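Local structure of beta-L-arabinobiosidase (5MQR) at residues A[122-130]-A[142-150]; A[181-189]-A[201-210]. The protein probably hydrolyses glycosidic bonds of complex plant pectin as a multidomain glycosidase of a gut bacterium, and may have sialidase activity. One frame throughout, in Å; residues are numbered along the deposited sequence.

Contact 1: A[122-130]-A[142-150]; sequences VFPPYKVPD and AKDLIAIMH. With EDO (1,2-ethanediol), chain H.
V128 sets its two methyl groups against A142, A147 and L145. CG1, placed anti to the backbone N (chi1 179°), rests on A142 CB at 3.9 Å. CG2 turns the other way, lying 3.6 Å from A147 N and also meeting A147 CB and L145 CD2. To one side of this centre P125 CB packs on I146 CG2; beyond it the selenomethionine M149, its chain bent near the tip, brings CE to 3.7 Å from F123 CB.

The backbones meet in a single bridge, K127 with I146. A147 N donates to Y126 O at 2.8 Å in a nearly straight bond (170° at the hydrogen), and V128 N to L145 O at 2.9 Å. One water links Y126 N to A147 O; a second joins V128 O, D130 OD1 and L145 N. At the polar edge D144 N reaches D130 OD1 at 3.0 Å, on the syn side but 31° out of the carboxylate plane. At the far end of 142-150, H150 NE2 donates to O1 of an ethanediol, probably from the crystallisation liquor, at 3.1 Å, while ND1 is bonded to E248. A leucine in place of H150 would probably leave the E248 carboxylate short of one partner.

V122 and F123 form a classic beta bulge opposite T105 of strand 104-110, F123 also touches Y169 and V188 of strands 163-170 and 186-192, and Y126 OH is bonded to D216 N. The contact lies where strand 120-123, last of one four-stranded sheet, leads to 148-157, first of the next, consistent with successive propeller blades.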
# COMPACT_ATOMS: atom_id res chain seq x y z
N VAL A 122 -19.67 29.70 -24.14
CA VAL A 122 -19.13 28.96 -25.30
C VAL A 122 -20.25 28.55 -26.27
O VAL A 122 -20.03 28.52 -27.47
CB VAL A 122 -18.21 27.79 -24.84
CG1 VAL A 122 -18.98 26.68 -24.14
CG2 VAL A 122 -17.40 27.25 -26.00
N PHE A 123 -21.44 28.27 -25.75
CA PHE A 123 -22.66 28.22 -26.57
C PHE A 123 -23.72 29.12 -25.90
O PHE A 123 -24.09 28.86 -24.77
CB PHE A 123 -23.16 26.79 -26.72
CG PHE A 123 -22.17 25.89 -27.43
CD1 PHE A 123 -21.84 26.11 -28.75
CD2 PHE A 123 -21.58 24.82 -26.78
CE1 PHE A 123 -20.95 25.30 -29.42
CE2 PHE A 123 -20.67 24.00 -27.44
CZ PHE A 123 -20.37 24.25 -28.77
N PRO A 124 -24.17 30.19 -26.59
CA PRO A 124 -25.05 31.17 -25.99
C PRO A 124 -26.54 30.79 -26.10
O PRO A 124 -26.88 29.83 -26.79
CB PRO A 124 -24.76 32.44 -26.83
CG PRO A 124 -24.47 31.93 -28.18
CD PRO A 124 -23.87 30.55 -28.00
N PRO A 125 -27.42 31.57 -25.43
CA PRO A 125 -28.87 31.40 -25.58
C PRO A 125 -29.31 31.38 -27.04
O PRO A 125 -28.79 32.16 -27.85
CB PRO A 125 -29.44 32.64 -24.88
CG PRO A 125 -28.40 33.01 -23.87
CD PRO A 125 -27.09 32.68 -24.51
N TYR A 126 -30.24 30.48 -27.36
CA TYR A 126 -30.69 30.25 -28.73
C TYR A 126 -32.19 30.42 -28.81
O TYR A 126 -32.92 29.95 -27.96
CB TYR A 126 -30.30 28.83 -29.15
CG TYR A 126 -30.55 28.48 -30.60
CD1 TYR A 126 -31.84 28.13 -31.06
CD2 TYR A 126 -29.49 28.47 -31.54
CE1 TYR A 126 -32.07 27.82 -32.40
CE2 TYR A 126 -29.71 28.14 -32.87
CZ TYR A 126 -31.01 27.83 -33.30
OH TYR A 126 -31.24 27.49 -34.60
N LYS A 127 -32.66 31.10 -29.86
CA LYS A 127 -34.09 31.33 -30.07
C LYS A 127 -34.80 30.12 -30.62
O LYS A 127 -34.48 29.68 -31.71
CB LYS A 127 -34.32 32.50 -31.03
CG LYS A 127 -34.24 33.83 -30.32
CD LYS A 127 -33.87 35.02 -31.22
CE LYS A 127 -32.81 35.90 -30.51
NZ LYS A 127 -32.93 37.35 -30.87
N VAL A 128 -35.77 29.60 -29.87
CA VAL A 128 -36.71 28.61 -30.40
C VAL A 128 -37.54 29.37 -31.44
O VAL A 128 -38.00 30.48 -31.14
CB VAL A 128 -37.64 28.05 -29.31
CG1 VAL A 128 -38.61 27.04 -29.90
CG2 VAL A 128 -36.83 27.43 -28.18
N PRO A 129 -37.72 28.82 -32.66
CA PRO A 129 -38.49 29.62 -33.62
C PRO A 129 -39.95 29.85 -33.16
O PRO A 129 -40.59 28.92 -32.65
CB PRO A 129 -38.43 28.82 -34.94
CG PRO A 129 -37.52 27.68 -34.71
CD PRO A 129 -37.28 27.54 -33.24
N ASP A 130 -40.42 31.09 -33.29
CA ASP A 130 -41.82 31.45 -33.05
C ASP A 130 -42.72 30.50 -33.87
O ASP A 130 -42.51 30.37 -35.08
CB ASP A 130 -42.08 32.91 -33.46
CG ASP A 130 -41.57 33.95 -32.44
OD1 ASP A 130 -41.00 33.61 -31.39
OD2 ASP A 130 -41.74 35.16 -32.71
N ALA A 142 -44.57 28.50 -29.27
CA ALA A 142 -43.39 29.24 -28.85
C ALA A 142 -43.60 30.67 -29.24
O ALA A 142 -43.98 30.96 -30.37
CB ALA A 142 -42.14 28.70 -29.53
N LYS A 143 -43.39 31.58 -28.29
CA LYS A 143 -43.27 32.98 -28.64
C LYS A 143 -42.20 33.63 -27.77
O LYS A 143 -42.27 33.55 -26.55
CB LYS A 143 -44.61 33.72 -28.51
CG LYS A 143 -44.48 35.19 -28.90
CD LYS A 143 -45.61 35.70 -29.78
CE LYS A 143 -45.12 36.85 -30.65
NZ LYS A 143 -46.26 37.69 -31.12
N ASP A 144 -41.22 34.26 -28.43
CA ASP A 144 -40.07 34.90 -27.77
C ASP A 144 -39.41 33.96 -26.73
O ASP A 144 -39.03 34.39 -25.64
CB ASP A 144 -40.50 36.23 -27.12
CG ASP A 144 -41.07 37.22 -28.12
OD1 ASP A 144 -40.46 37.39 -29.22
OD2 ASP A 144 -42.11 37.84 -27.81
N LEU A 145 -39.31 32.69 -27.10
CA LEU A 145 -38.83 31.63 -26.24
C LEU A 145 -37.36 31.27 -26.52
O LEU A 145 -36.97 31.05 -27.68
CB LEU A 145 -39.71 30.38 -26.41
CG LEU A 145 -39.42 29.20 -25.49
CD1 LEU A 145 -39.73 29.57 -24.04
CD2 LEU A 145 -40.21 27.98 -25.95
N ILE A 146 -36.58 31.18 -25.45
CA ILE A 146 -35.19 30.77 -25.51
C ILE A 146 -35.12 29.25 -25.25
O ILE A 146 -35.84 28.72 -24.40
CB ILE A 146 -34.37 31.56 -24.45
CG1 ILE A 146 -34.38 33.08 -24.76
CG2 ILE A 146 -32.95 30.99 -24.30
CD1 ILE A 146 -33.81 33.48 -26.11
N ALA A 147 -34.24 28.57 -25.97
CA ALA A 147 -34.08 27.12 -25.82
C ALA A 147 -33.42 26.75 -24.51
O ALA A 147 -32.83 27.59 -23.83
CB ALA A 147 -33.26 26.56 -26.98
N ILE A 148 -33.51 25.46 -24.18
CA ILE A 148 -32.84 24.87 -23.05
C ILE A 148 -31.69 24.04 -23.59
O ILE A 148 -31.87 23.27 -24.52
CB ILE A 148 -33.78 23.98 -22.21
CG1 ILE A 148 -34.99 24.78 -21.69
CG2 ILE A 148 -33.03 23.31 -21.04
CD1 ILE A 148 -34.67 25.94 -20.78
N MSE A 149 -30.52 24.18 -22.96
CA MSE A 149 -29.33 23.41 -23.32
C MSE A 149 -29.29 22.20 -22.44
O MSE A 149 -29.71 22.23 -21.29
CB MSE A 149 -28.01 24.21 -23.23
CG MSE A 149 -28.04 25.37 -24.22
SE MSE A 149 -26.26 25.95 -24.80
CE MSE A 149 -25.91 24.45 -26.06
N HIS A 150 -28.79 21.11 -23.03
CA HIS A 150 -28.63 19.85 -22.34
C HIS A 150 -27.70 18.96 -23.16
O HIS A 150 -28.00 18.70 -24.33
CB HIS A 150 -29.97 19.13 -22.17
CG HIS A 150 -29.88 17.94 -21.28
ND1 HIS A 150 -29.65 16.67 -21.77
CD2 HIS A 150 -29.91 17.83 -19.93
CE1 HIS A 150 -29.58 15.82 -20.75
NE2 HIS A 150 -29.74 16.51 -19.63
C1 EDO H . -31.84 15.07 -17.27
O1 EDO H . -30.72 15.87 -16.81
C2 EDO H . -32.24 14.00 -16.25
O2 EDO H . -32.73 12.79 -16.85
O HOH W 1 -30.70 28.62 -25.15
O HOH W 2 -40.12 31.68 -29.77

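Contact 2: A[181-189]-A[201-210]; sequences DGNGIGRVV and IYFIYYNHGF
I204 and Y205 both face R187 across the antiparallel hairpin of strands 186-192 and 202-206, a classic beta bulge in the outer part of a four-stranded sheet consistent with a propeller blade. The backbone bonds show the shift. R187 N donates to Y205 O at 2.8 Å, while R187 O accepts from I204 N at 2.9 Å and more weakly from Y205 N at 3.4 Å. Past the bulge V189 and Y202 exchange a reciprocal pair of bonds; before it N207 N approaches I185 O from above the carbonyl plane, 43° out of it. G186, paired with Y206, sits so close to Y205 O and the F203 ring that a CB would clash with both.

One face of the hairpin carries V188 and F203, the other R187, V189, Y202 and Y205. Among the apolar contacts, V189 CG1 and I204 CG2 meet at 3.9 Å, with helix 226-236 against them; I201 CG2 touches V188 CB, and I185 CG2 packs on F203 CZ.

The polar ends of the buried R187, Y205 and N207 are satisfied by other parts of the chain. The R187 guanidinium forms a salt bridge with E248 and a cation-pi contact with W245; Y205 OH is held by D253 and D250, and N207 ND2 by D250 and the E248 carbonyl. One water donates to G184 O and H208 O, tying the loop before the strand to the type II turn N207-F210.

Two rings make CH-pi contacts. I185 CA lies 4.0 Å from the F210 centroid, offset toward the rim. V188 CG1, directed over F203 by chi1 -65°, stands 3.8 Å from that ring's centroid and 7° off its normal, while G186 CA meets the edge of the same ring.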
# COMPACT_ATOMS: atom_id res chain seq x y z
N ASP A 181 -36.79 15.30 -25.34
CA ASP A 181 -37.90 14.45 -25.77
C ASP A 181 -37.71 13.94 -27.22
O ASP A 181 -38.57 13.22 -27.75
CB ASP A 181 -39.23 15.21 -25.64
CG ASP A 181 -39.26 16.49 -26.45
OD1 ASP A 181 -38.19 16.92 -26.95
OD2 ASP A 181 -40.35 17.10 -26.58
N GLY A 182 -36.59 14.33 -27.84
CA GLY A 182 -36.33 14.02 -29.24
C GLY A 182 -37.09 14.93 -30.19
O GLY A 182 -37.17 14.63 -31.38
N ASN A 183 -37.64 16.03 -29.67
CA ASN A 183 -38.29 17.05 -30.49
C ASN A 183 -37.54 18.38 -30.34
O ASN A 183 -38.11 19.44 -30.62
CB ASN A 183 -39.76 17.25 -30.11
CG ASN A 183 -40.54 15.94 -30.01
OD1 ASN A 183 -41.11 15.62 -28.97
ND2 ASN A 183 -40.57 15.19 -31.07
N GLY A 184 -36.26 18.32 -29.91
CA GLY A 184 -35.43 19.51 -29.76
C GLY A 184 -35.01 20.12 -31.09
O GLY A 184 -35.62 19.88 -32.13
N ILE A 185 -33.97 20.95 -31.04
CA ILE A 185 -33.53 21.70 -32.21
C ILE A 185 -32.36 20.99 -32.85
O ILE A 185 -32.42 20.61 -34.02
CB ILE A 185 -33.15 23.13 -31.82
CG1 ILE A 185 -34.39 23.87 -31.33
CG2 ILE A 185 -32.55 23.88 -33.01
CD1 ILE A 185 -34.07 25.11 -30.52
N GLY A 186 -31.28 20.83 -32.09
CA GLY A 186 -30.11 20.15 -32.62
C GLY A 186 -28.84 20.35 -31.82
O GLY A 186 -28.82 21.06 -30.81
N ARG A 187 -27.77 19.75 -32.31
CA ARG A 187 -26.51 19.76 -31.64
C ARG A 187 -25.51 20.63 -32.38
O ARG A 187 -25.44 20.60 -33.60
CB ARG A 187 -25.99 18.34 -31.52
CG ARG A 187 -25.00 18.21 -30.38
CD ARG A 187 -24.59 16.79 -30.20
NE ARG A 187 -25.72 15.97 -29.80
CZ ARG A 187 -26.06 15.66 -28.54
NH1 ARG A 187 -25.36 16.11 -27.48
NH2 ARG A 187 -27.12 14.88 -28.34
N VAL A 188 -24.75 21.40 -31.61
CA VAL A 188 -23.79 22.35 -32.15
C VAL A 188 -22.40 22.00 -31.68
O VAL A 188 -22.22 21.33 -30.67
CB VAL A 188 -24.09 23.82 -31.77
CG1 VAL A 188 -25.41 24.27 -32.38
CG2 VAL A 188 -24.10 24.04 -30.25
N VAL A 189 -21.43 22.49 -32.44
CA VAL A 189 -20.01 22.29 -32.18
C VAL A 189 -19.28 23.59 -32.49
O VAL A 189 -19.73 24.39 -33.30
CB VAL A 189 -19.38 21.22 -33.10
CG1 VAL A 189 -19.82 19.82 -32.71
CG2 VAL A 189 -19.67 21.48 -34.58
N ILE A 201 -19.58 28.74 -34.51
CA ILE A 201 -20.52 27.71 -34.13
C ILE A 201 -21.17 27.12 -35.37
O ILE A 201 -21.62 27.86 -36.24
CB ILE A 201 -21.62 28.25 -33.19
CG1 ILE A 201 -20.99 28.79 -31.90
CG2 ILE A 201 -22.61 27.12 -32.85
CD1 ILE A 201 -21.93 29.62 -31.06
N TYR A 202 -21.21 25.80 -35.44
CA TYR A 202 -21.98 25.11 -36.45
C TYR A 202 -22.87 24.03 -35.83
O TYR A 202 -22.61 23.53 -34.74
CB TYR A 202 -21.07 24.44 -37.48
CG TYR A 202 -20.10 25.35 -38.19
CD1 TYR A 202 -18.84 25.64 -37.64
CD2 TYR A 202 -20.41 25.89 -39.43
CE1 TYR A 202 -17.94 26.47 -38.30
CE2 TYR A 202 -19.51 26.72 -40.09
CZ TYR A 202 -18.28 27.00 -39.52
OH TYR A 202 -17.40 27.81 -40.18
N PHE A 203 -23.92 23.68 -36.57
CA PHE A 203 -24.70 22.50 -36.27
C PHE A 203 -24.03 21.26 -36.85
O PHE A 203 -23.60 21.23 -38.01
CB PHE A 203 -26.10 22.61 -36.86
CG PHE A 203 -27.06 23.34 -35.98
CD1 PHE A 203 -27.78 22.65 -35.02
CD2 PHE A 203 -27.23 24.71 -36.11
CE1 PHE A 203 -28.67 23.30 -34.21
CE2 PHE A 203 -28.11 25.38 -35.30
CZ PHE A 203 -28.84 24.67 -34.34
N ILE A 204 -23.96 20.24 -36.02
CA ILE A 204 -23.50 18.92 -36.41
C ILE A 204 -24.67 17.92 -36.56
O ILE A 204 -24.55 16.92 -37.28
CB ILE A 204 -22.41 18.42 -35.43
CG1 ILE A 204 -21.67 17.20 -36.00
CG2 ILE A 204 -23.00 18.07 -34.07
CD1 ILE A 204 -20.42 16.80 -35.24
N TYR A 205 -25.80 18.17 -35.89
CA TYR A 205 -26.98 17.32 -35.97
C TYR A 205 -28.25 18.17 -35.86
O TYR A 205 -28.32 19.07 -35.02
CB TYR A 205 -26.94 16.27 -34.86
CG TYR A 205 -28.17 15.40 -34.79
CD1 TYR A 205 -28.26 14.22 -35.54
CD2 TYR A 205 -29.26 15.76 -33.98
CE1 TYR A 205 -29.39 13.40 -35.47
CE2 TYR A 205 -30.41 14.96 -33.90
CZ TYR A 205 -30.48 13.78 -34.65
OH TYR A 205 -31.63 12.99 -34.57
N TYR A 206 -29.23 17.87 -36.72
CA TYR A 206 -30.54 18.50 -36.64
C TYR A 206 -31.56 17.48 -36.18
O TYR A 206 -31.61 16.35 -36.72
CB TYR A 206 -30.99 19.03 -37.99
CG TYR A 206 -30.11 20.11 -38.55
CD1 TYR A 206 -30.14 21.41 -38.02
CD2 TYR A 206 -29.24 19.85 -39.59
CE1 TYR A 206 -29.34 22.42 -38.54
CE2 TYR A 206 -28.44 20.86 -40.13
CZ TYR A 206 -28.49 22.13 -39.60
OH TYR A 206 -27.68 23.11 -40.13
N ASN A 207 -32.38 17.87 -35.21
CA ASN A 207 -33.57 17.11 -34.87
C ASN A 207 -34.58 17.28 -36.00
O ASN A 207 -34.52 18.25 -36.75
CB ASN A 207 -34.15 17.57 -33.52
CG ASN A 207 -33.35 17.07 -32.33
OD1 ASN A 207 -32.60 17.81 -31.72
ND2 ASN A 207 -33.52 15.81 -32.00
N HIS A 208 -35.49 16.32 -36.10
CA HIS A 208 -36.46 16.26 -37.20
C HIS A 208 -37.21 17.57 -37.31
O HIS A 208 -37.61 18.15 -36.30
CB HIS A 208 -37.47 15.09 -37.04
CG HIS A 208 -38.34 15.21 -35.82
ND1 HIS A 208 -39.54 15.89 -35.82
CD2 HIS A 208 -38.17 14.75 -34.56
CE1 HIS A 208 -40.07 15.83 -34.61
NE2 HIS A 208 -39.26 15.14 -33.83
N GLY A 209 -37.37 18.06 -38.53
CA GLY A 209 -38.07 19.31 -38.76
C GLY A 209 -37.16 20.52 -38.79
O GLY A 209 -37.55 21.55 -39.33
N PHE A 210 -35.95 20.40 -38.23
CA PHE A 210 -34.94 21.45 -38.36
C PHE A 210 -33.90 21.13 -39.44
O PHE A 210 -33.57 19.98 -39.69
CB PHE A 210 -34.27 21.72 -37.01
CG PHE A 210 -35.22 22.31 -36.01
CD1 PHE A 210 -35.98 21.49 -35.18
CD2 PHE A 210 -35.40 23.68 -35.94
CE1 PHE A 210 -36.86 22.04 -34.27
CE2 PHE A 210 -36.28 24.23 -35.03
CZ PHE A 210 -37.02 23.42 -34.19
O HOH W 3 -37.68 18.45 -33.45

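From the N terminus, strand 120-123 ends the first four-stranded sheet, and contact 1 closes the loop that follows it as the chain enters strand 148-157. That strand opens the second sheet, in which strand 163-170 lies between it and 186-192. Contact 2 then closes the hairpin of 186-192 with 202-206, at the opposite border of the same sheet. The two closures run in series, neither nested nor crossed, yet their centres lie only 12 Å apart. They touch directly: F123 CD1 packs 3.4 Å from V188 CG2, and P129 CG packs on F210 CE2. Segment 122-130 therefore lies against the second sheet as well, tying neighbouring parts of the probable propeller together.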